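Long-range contact in periplasmic beta-glucosidase (Pseudomonas aeruginosa, PDB 6R5T), which probably hydrolyses terminal, non-reducing beta-D-glucosyl residues, releasing beta-D-glucose, as a family 3 glycoside hydrolase of the periplasm: residues Ser222-Asn234 and Gly257-Gly269. The protein carries 1 engineered substitution. Sequence-based numbering, arbitrary orientation.
Sequences SLNTINGVPATAN and GAVKELIKHGLAG
Leu223 meets the second segment with both its side chain and its backbone carbonyl, and so illustrates how one residue of a substrate pocket can also belong to the packing between two loops. Its CD2 approaches Ala258 CB at 4.0 Å and also rests against the carboxylate of Glu261, while the same side chain touches the bound beta-D-glucopyranose. Leu223 O takes a hydrogen bond from His265 NE2 at 3.2 Å, rather bent at 141° at the hydrogen, with the oxygen close to the imidazole plane. A water bridges the gap, donating to Leu223 O and to Glu261 OE1 and also bonded to His265 NE2, so the carbonyl oxygen is gripped twice. Glu261 OE2 is turned to another partner, forming a salt bridge with Arg585 of the second subunit. One residue on, Asn224 turns away from the contact: its OD1 receives Ser222 OG, and its ND2 reaches Thr225 O as well as Ala179 O outside the two segments. Thr225 CG2 comes obliquely to the imidazole, 3.6 Å from His265 ND1. The chain then reverses through a type I' turn, Ile226 to Val229, making a small beta hairpin just beyond strand 218-221 of the family 3 TIM-barrel-type domain; the second segment similarly follows the neighbouring parallel strand 251-253, so the contact joins two successive loops at the same end of the barrel. Pro230, in the returning arm, lays CG over one face of His265, a CH-pi contact 3.7 Å from the ring centroid. Its CB presses on Leu262 CD2, and its CD lies 3.5 Å from Leu267 CD2. At Thr232 the methyl stands anti to the backbone N and faces Val259 CG2, whereas OG1 (chi1 -55°) lies beside that N and abuts Ala258 CB. Ala233 CB packs 3.8 Å from Leu262 CD2, the same methyl that meets Pro230.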
ATOM      1  N   SER A 222      17.458  -5.364   9.860  1.00 13.24           N
ATOM      2  CA  SER A 222      16.917  -5.193   8.497  1.00 12.74           C
ATOM      3  C   SER A 222      17.533  -4.020   7.743  1.00 13.58           C
ATOM      4  O   SER A 222      18.249  -3.168   8.313  1.00 14.62           O
ATOM      5  CB  SER A 222      15.426  -5.101   8.598  1.00 13.23           C
ATOM      6  OG  SER A 222      15.038  -3.871   9.156  1.00 13.95           O
ATOM      7  N   LEU A 223      17.223  -3.955   6.455  1.00 12.55           N
ATOM      8  CA  LEU A 223      17.782  -2.939   5.543  1.00 13.75           C
ATOM      9  C   LEU A 223      16.879  -1.721   5.386  1.00 13.55           C
ATOM     10  O   LEU A 223      17.359  -0.753   4.790  1.00 15.74           O
ATOM     11  CB  LEU A 223      17.989  -3.603   4.186  1.00 15.56           C
ATOM     12  CG  LEU A 223      19.140  -4.603   4.080  1.00 17.37           C
ATOM     13  CD1 LEU A 223      19.006  -5.359   2.751  1.00 18.27           C
ATOM     14  CD2 LEU A 223      20.465  -3.909   4.140  1.00 19.12           C
ATOM     15  N   ASN A 224      15.638  -1.794   5.837  1.00 12.47           N
ATOM     16  CA  ASN A 224      14.639  -0.732   5.583  1.00 11.93           C
ATOM     17  C   ASN A 224      14.651   0.366   6.670  1.00 12.48           C
ATOM     18  O   ASN A 224      15.126   0.137   7.821  1.00 13.34           O
ATOM     19  CB  ASN A 224      13.223  -1.312   5.605  1.00 12.43           C
ATOM     20  CG  ASN A 224      12.924  -2.133   6.838  1.00 11.37           C
ATOM     21  OD1 ASN A 224      13.460  -3.239   7.009  1.00 13.78           O
ATOM     22  ND2 ASN A 224      12.081  -1.620   7.729  1.00 12.94           N
ATOM     23  N   THR A 225      14.112   1.537   6.304  1.00 12.08           N
ATOM     24  CA  THR A 225      13.689   2.541   7.303  1.00 12.96           C
ATOM     25  C   THR A 225      12.467   2.028   8.050  1.00 13.86           C
ATOM     26  O   THR A 225      11.604   1.290   7.458  1.00 13.89           O
ATOM     27  CB  THR A 225      13.411   3.907   6.677  1.00 13.53           C
ATOM     28  OG1 THR A 225      12.391   3.776   5.678  1.00 14.09           O
ATOM     29  CG2 THR A 225      14.633   4.525   6.076  1.00 13.73           C
ATOM     30  N   ILE A 226      12.338   2.458   9.287  1.00 12.19           N
ATOM     31  CA  ILE A 226      11.114   2.296  10.114  1.00 13.21           C
ATOM     32  C   ILE A 226      10.716   3.714  10.495  1.00 12.67           C
ATOM     33  O   ILE A 226      11.488   4.370  11.220  1.00 12.91           O
ATOM     34  CB  ILE A 226      11.372   1.435  11.356  1.00 13.54           C
ATOM     35  CG1 ILE A 226      11.752   0.026  10.928  1.00 13.27           C
ATOM     36  CG2 ILE A 226      10.199   1.501  12.334  1.00 14.98           C
ATOM     37  CD1 ILE A 226      12.278  -0.803  12.058  1.00 15.75           C
ATOM     38  N   ASN A 227       9.627   4.209   9.926  1.00 13.55           N
ATOM     39  CA  ASN A 227       9.142   5.568  10.254  1.00 13.27           C
ATOM     40  C   ASN A 227      10.288   6.577  10.083  1.00 14.36           C
ATOM     41  O   ASN A 227      10.479   7.498  10.916  1.00 14.34           O
ATOM     42  CB  ASN A 227       8.497   5.516  11.640  1.00 13.81           C
ATOM     43  CG  ASN A 227       7.288   4.620  11.673  1.00 15.18           C
ATOM     44  OD1 ASN A 227       6.910   4.091  10.649  1.00 13.40           O
ATOM     45  ND2 ASN A 227       6.653   4.477  12.819  1.00 14.38           N
ATOM     46  N   GLY A 228      11.061   6.447   9.015  1.00 13.20           N
ATOM     47  CA  GLY A 228      12.114   7.375   8.652  1.00 13.74           C
ATOM     48  C   GLY A 228      13.500   7.002   9.109  1.00 13.14           C
ATOM     49  O   GLY A 228      14.453   7.620   8.586  1.00 13.78           O
ATOM     50  N   VAL A 229      13.627   6.083  10.049  1.00 12.60           N
ATOM     51  CA  VAL A 229      14.957   5.748  10.625  1.00 14.08           C
ATOM     52  C   VAL A 229      15.343   4.349  10.183  1.00 12.83           C
ATOM     53  O   VAL A 229      14.744   3.391  10.619  1.00 12.41           O
ATOM     54  CB  VAL A 229      14.956   5.883  12.152  1.00 13.82           C
ATOM     55  CG1 VAL A 229      16.364   5.636  12.691  1.00 15.24           C
ATOM     56  CG2 VAL A 229      14.491   7.271  12.531  1.00 16.78           C
ATOM     57  N   PRO A 230      16.412   4.213   9.381  1.00 13.43           N
ATOM     58  CA  PRO A 230      16.948   2.886   9.067  1.00 14.53           C
ATOM     59  C   PRO A 230      17.114   2.049  10.336  1.00 14.14           C
ATOM     60  O   PRO A 230      17.651   2.527  11.353  1.00 13.06           O
ATOM     61  CB  PRO A 230      18.307   3.177   8.421  1.00 13.37           C
ATOM     62  CG  PRO A 230      18.141   4.544   7.835  1.00 13.77           C
ATOM     63  CD  PRO A 230      17.237   5.266   8.809  1.00 13.57           C
ATOM     64  N   ALA A 231      16.730   0.782  10.278  1.00 13.98           N
ATOM     65  CA  ALA A 231      16.858  -0.138  11.411  1.00 15.04           C
ATOM     66  C   ALA A 231      18.307  -0.123  11.943  1.00 13.91           C
ATOM     67  O   ALA A 231      18.492  -0.170  13.162  1.00 14.88           O
ATOM     68  CB  ALA A 231      16.403  -1.508  11.008  1.00 15.77           C
ATOM     69  N   THR A 232      19.258  -0.069  11.035  1.00 13.80           N
ATOM     70  CA  THR A 232      20.704  -0.140  11.371  1.00 15.43           C
ATOM     71  C   THR A 232      21.102   1.049  12.237  1.00 16.09           C
ATOM     72  O   THR A 232      22.121   0.922  12.959  1.00 15.77           O
ATOM     73  CB  THR A 232      21.501  -0.228  10.083  1.00 16.15           C
ATOM     74  OG1 THR A 232      21.001  -1.344   9.359  1.00 20.41           O
ATOM     75  CG2 THR A 232      22.993  -0.402  10.326  1.00 18.68           C
ATOM     76  N   ALA A 233      20.380   2.181  12.179  1.00 13.78           N
ATOM     77  CA  ALA A 233      20.699   3.382  12.991  1.00 15.51           C
ATOM     78  C   ALA A 233      19.627   3.671  14.030  1.00 14.07           C
ATOM     79  O   ALA A 233      19.556   4.819  14.504  1.00 16.20           O
ATOM     80  CB  ALA A 233      20.859   4.576  12.103  1.00 16.42           C
ATOM     81  N   ASN A 234      18.788   2.702  14.341  1.00 13.95           N
ATOM     82  CA  ASN A 234      17.549   2.940  15.110  1.00 13.69           C
ATOM     83  C   ASN A 234      17.760   2.522  16.558  1.00 14.45           C
ATOM     84  O   ASN A 234      17.574   1.336  16.896  1.00 14.55           O
ATOM     85  CB  ASN A 234      16.394   2.215  14.431  1.00 12.75           C
ATOM     86  CG  ASN A 234      15.072   2.762  14.892  1.00 15.75           C
ATOM     87  OD1 ASN A 234      14.875   2.931  16.104  1.00 15.21           O
ATOM     88  ND2 ASN A 234      14.155   2.959  13.944  1.00 16.40           N
ATOM     89  N   GLY A 257      26.491  -4.831   4.092  1.00 18.70           N
ATOM     90  CA  GLY A 257      26.728  -3.453   3.657  1.00 17.51           C
ATOM     91  C   GLY A 257      25.750  -2.435   4.282  1.00 15.52           C
ATOM     92  O   GLY A 257      25.677  -1.312   3.823  1.00 16.89           O
ATOM     93  N   ALA A 258      24.979  -2.844   5.283  1.00 17.24           N
ATOM     94  CA  ALA A 258      23.905  -2.002   5.872  1.00 17.15           C
ATOM     95  C   ALA A 258      24.482  -0.756   6.557  1.00 17.08           C
ATOM     96  O   ALA A 258      23.838   0.298   6.512  1.00 15.87           O
ATOM     97  CB  ALA A 258      23.114  -2.812   6.861  1.00 17.51           C
ATOM     98  N   VAL A 259      25.626  -0.872   7.226  1.00 16.53           N
ATOM     99  CA  VAL A 259      26.209   0.330   7.885  1.00 15.08           C
ATOM    100  C   VAL A 259      26.538   1.365   6.812  1.00 14.13           C
ATOM    101  O   VAL A 259      26.160   2.537   6.911  1.00 16.51           O
ATOM    102  CB  VAL A 259      27.415  -0.029   8.767  1.00 14.68           C
ATOM    103  CG1 VAL A 259      28.021   1.228   9.332  1.00 16.60           C
ATOM    104  CG2 VAL A 259      27.028  -1.035   9.854  1.00 14.97           C
ATOM    105  N   LYS A 260      27.235   0.973   5.752  1.00 14.75           N
ATOM    106  CA  LYS A 260      27.558   1.941   4.693  1.00 15.02           C
ATOM    107  C   LYS A 260      26.311   2.495   4.017  1.00 14.20           C
ATOM    108  O   LYS A 260      26.299   3.668   3.614  1.00 15.27           O
ATOM    109  CB  LYS A 260      28.483   1.206   3.720  1.00 19.42           C
ATOM    110  CG  LYS A 260      29.007   2.087   2.619  1.00 24.26           C
ATOM    111  CD  LYS A 260      30.038   1.367   1.744  1.00 29.29           C
ATOM    112  CE  LYS A 260      30.504   2.283   0.635  1.00 36.28           C
ATOM    113  NZ  LYS A 260      31.553   1.656  -0.208  1.00 41.94           N
ATOM    114  N   GLU A 261      25.242   1.686   3.904  1.00 14.19           N
ATOM    115  CA  GLU A 261      23.974   2.136   3.278  1.00 15.70           C
ATOM    116  C   GLU A 261      23.336   3.295   4.056  1.00 14.31           C
ATOM    117  O   GLU A 261      22.454   3.974   3.514  1.00 14.58           O
ATOM    118  CB  GLU A 261      22.955   1.003   3.120  1.00 16.25           C
ATOM    119  CG  GLU A 261      23.344   0.011   2.046  1.00 18.44           C
ATOM    120  CD  GLU A 261      22.367  -1.162   1.890  1.00 19.83           C
ATOM    121  OE1 GLU A 261      21.204  -1.038   2.315  1.00 22.21           O
ATOM    122  OE2 GLU A 261      22.809  -2.213   1.363  1.00 25.03           O
ATOM    123  N   LEU A 262      23.712   3.537   5.303  1.00 14.19           N
ATOM    124  CA  LEU A 262      23.187   4.764   6.005  1.00 14.11           C
ATOM    125  C   LEU A 262      23.482   6.039   5.241  1.00 14.08           C
ATOM    126  O   LEU A 262      22.747   7.017   5.386  1.00 15.70           O
ATOM    127  CB  LEU A 262      23.730   4.831   7.423  1.00 14.75           C
ATOM    128  CG  LEU A 262      23.304   3.686   8.317  1.00 14.95           C
ATOM    129  CD1 LEU A 262      23.996   3.749   9.677  1.00 15.49           C
ATOM    130  CD2 LEU A 262      21.797   3.648   8.521  1.00 15.46           C
ATOM    131  N   ILE A 263      24.508   6.046   4.383  1.00 14.74           N
ATOM    132  CA  ILE A 263      24.788   7.237   3.561  1.00 14.50           C
ATOM    133  C   ILE A 263      23.696   7.394   2.488  1.00 14.35           C
ATOM    134  O   ILE A 263      23.171   8.485   2.273  1.00 16.13           O
ATOM    135  CB  ILE A 263      26.191   7.106   2.952  1.00 16.40           C
ATOM    136  CG1 ILE A 263      27.235   7.078   4.070  1.00 18.25           C
ATOM    137  CG2 ILE A 263      26.399   8.240   1.973  1.00 16.88           C
ATOM    138  CD1 ILE A 263      28.616   6.654   3.578  1.00 19.93           C
ATOM    139  N   LYS A 264      23.370   6.315   1.789  1.00 15.22           N
ATOM    140  CA  LYS A 264      22.304   6.352   0.765  1.00 15.37           C
ATOM    141  C   LYS A 264      20.958   6.698   1.404  1.00 13.42           C
ATOM    142  O   LYS A 264      20.160   7.407   0.761  1.00 14.35           O
ATOM    143  CB  LYS A 264      22.306   5.063  -0.046  1.00 18.46           C
ATOM    144  CG  LYS A 264      23.527   5.033  -0.978  1.00 23.34           C
ATOM    145  CD  LYS A 264      23.455   3.944  -1.939  1.00 30.09           C
ATOM    146  CE  LYS A 264      24.578   3.902  -2.958  1.00 35.52           C
ATOM    147  NZ  LYS A 264      24.297   2.779  -3.902  1.00 37.45           N
ATOM    148  N   HIS A 265      20.682   6.197   2.593  1.00 12.92           N
ATOM    149  CA  HIS A 265      19.445   6.576   3.310  1.00 13.33           C
ATOM    150  C   HIS A 265      19.432   8.061   3.680  1.00 15.65           C
ATOM    151  O   HIS A 265      18.351   8.578   4.038  1.00 17.00           O
ATOM    152  CB  HIS A 265      19.288   5.775   4.574  1.00 13.60           C
ATOM    153  CG  HIS A 265      18.786   4.387   4.388  1.00 13.27           C
ATOM    154  ND1 HIS A 265      17.488   4.132   4.003  1.00 13.87           N
ATOM    155  CD2 HIS A 265      19.341   3.189   4.656  1.00 13.91           C
ATOM    156  CE1 HIS A 265      17.308   2.804   4.054  1.00 13.85           C
ATOM    157  NE2 HIS A 265      18.408   2.225   4.424  1.00 13.77           N
ATOM    158  N   GLY A 266      20.563   8.752   3.637  1.00 15.48           N
ATOM    159  CA  GLY A 266      20.560  10.170   4.032  1.00 14.71           C
ATOM    160  C   GLY A 266      20.611  10.378   5.528  1.00 15.01           C
ATOM    161  O   GLY A 266      20.185  11.478   5.954  1.00 15.37           O
ATOM    162  N   LEU A 267      21.110   9.410   6.295  1.00 14.56           N
ATOM    163  CA  LEU A 267      21.342   9.567   7.753  1.00 14.84           C
ATOM    164  C   LEU A 267      22.783  10.024   8.022  1.00 15.95           C
ATOM    165  O   LEU A 267      23.064  10.530   9.100  1.00 16.52           O
ATOM    166  CB  LEU A 267      21.086   8.247   8.496  1.00 17.08           C
ATOM    167  CG  LEU A 267      19.675   8.079   9.062  1.00 19.87           C
ATOM    168  CD1 LEU A 267      19.468   8.909  10.298  1.00 22.10           C
ATOM    169  CD2 LEU A 267      18.620   8.432   8.016  1.00 19.27           C
ATOM    170  N   ALA A 268      23.673   9.810   7.073  1.00 16.67           N
ATOM    171  CA  ALA A 268      25.109  10.122   7.263  1.00 17.19           C
ATOM    172  C   ALA A 268      25.667  10.638   5.970  1.00 17.28           C
ATOM    173  O   ALA A 268      25.182  10.262   4.902  1.00 17.15           O
ATOM    174  CB  ALA A 268      25.837   8.888   7.696  1.00 18.31           C
ATOM    175  N   GLY A 269      26.647  11.537   6.052  1.00 18.05           N
ATOM    176  CA  GLY A 269      27.276  12.068   4.836  1.00 20.02           C
ATOM    177  C   GLY A 269      28.583  11.370   4.541  1.00 20.23           C
ATOM    178  O   GLY A 269      29.155  11.603   3.460  1.00 22.47           O
TER
HETATM  179  O   HOH W   1      19.938  -0.217   4.477  1.00 22.61           O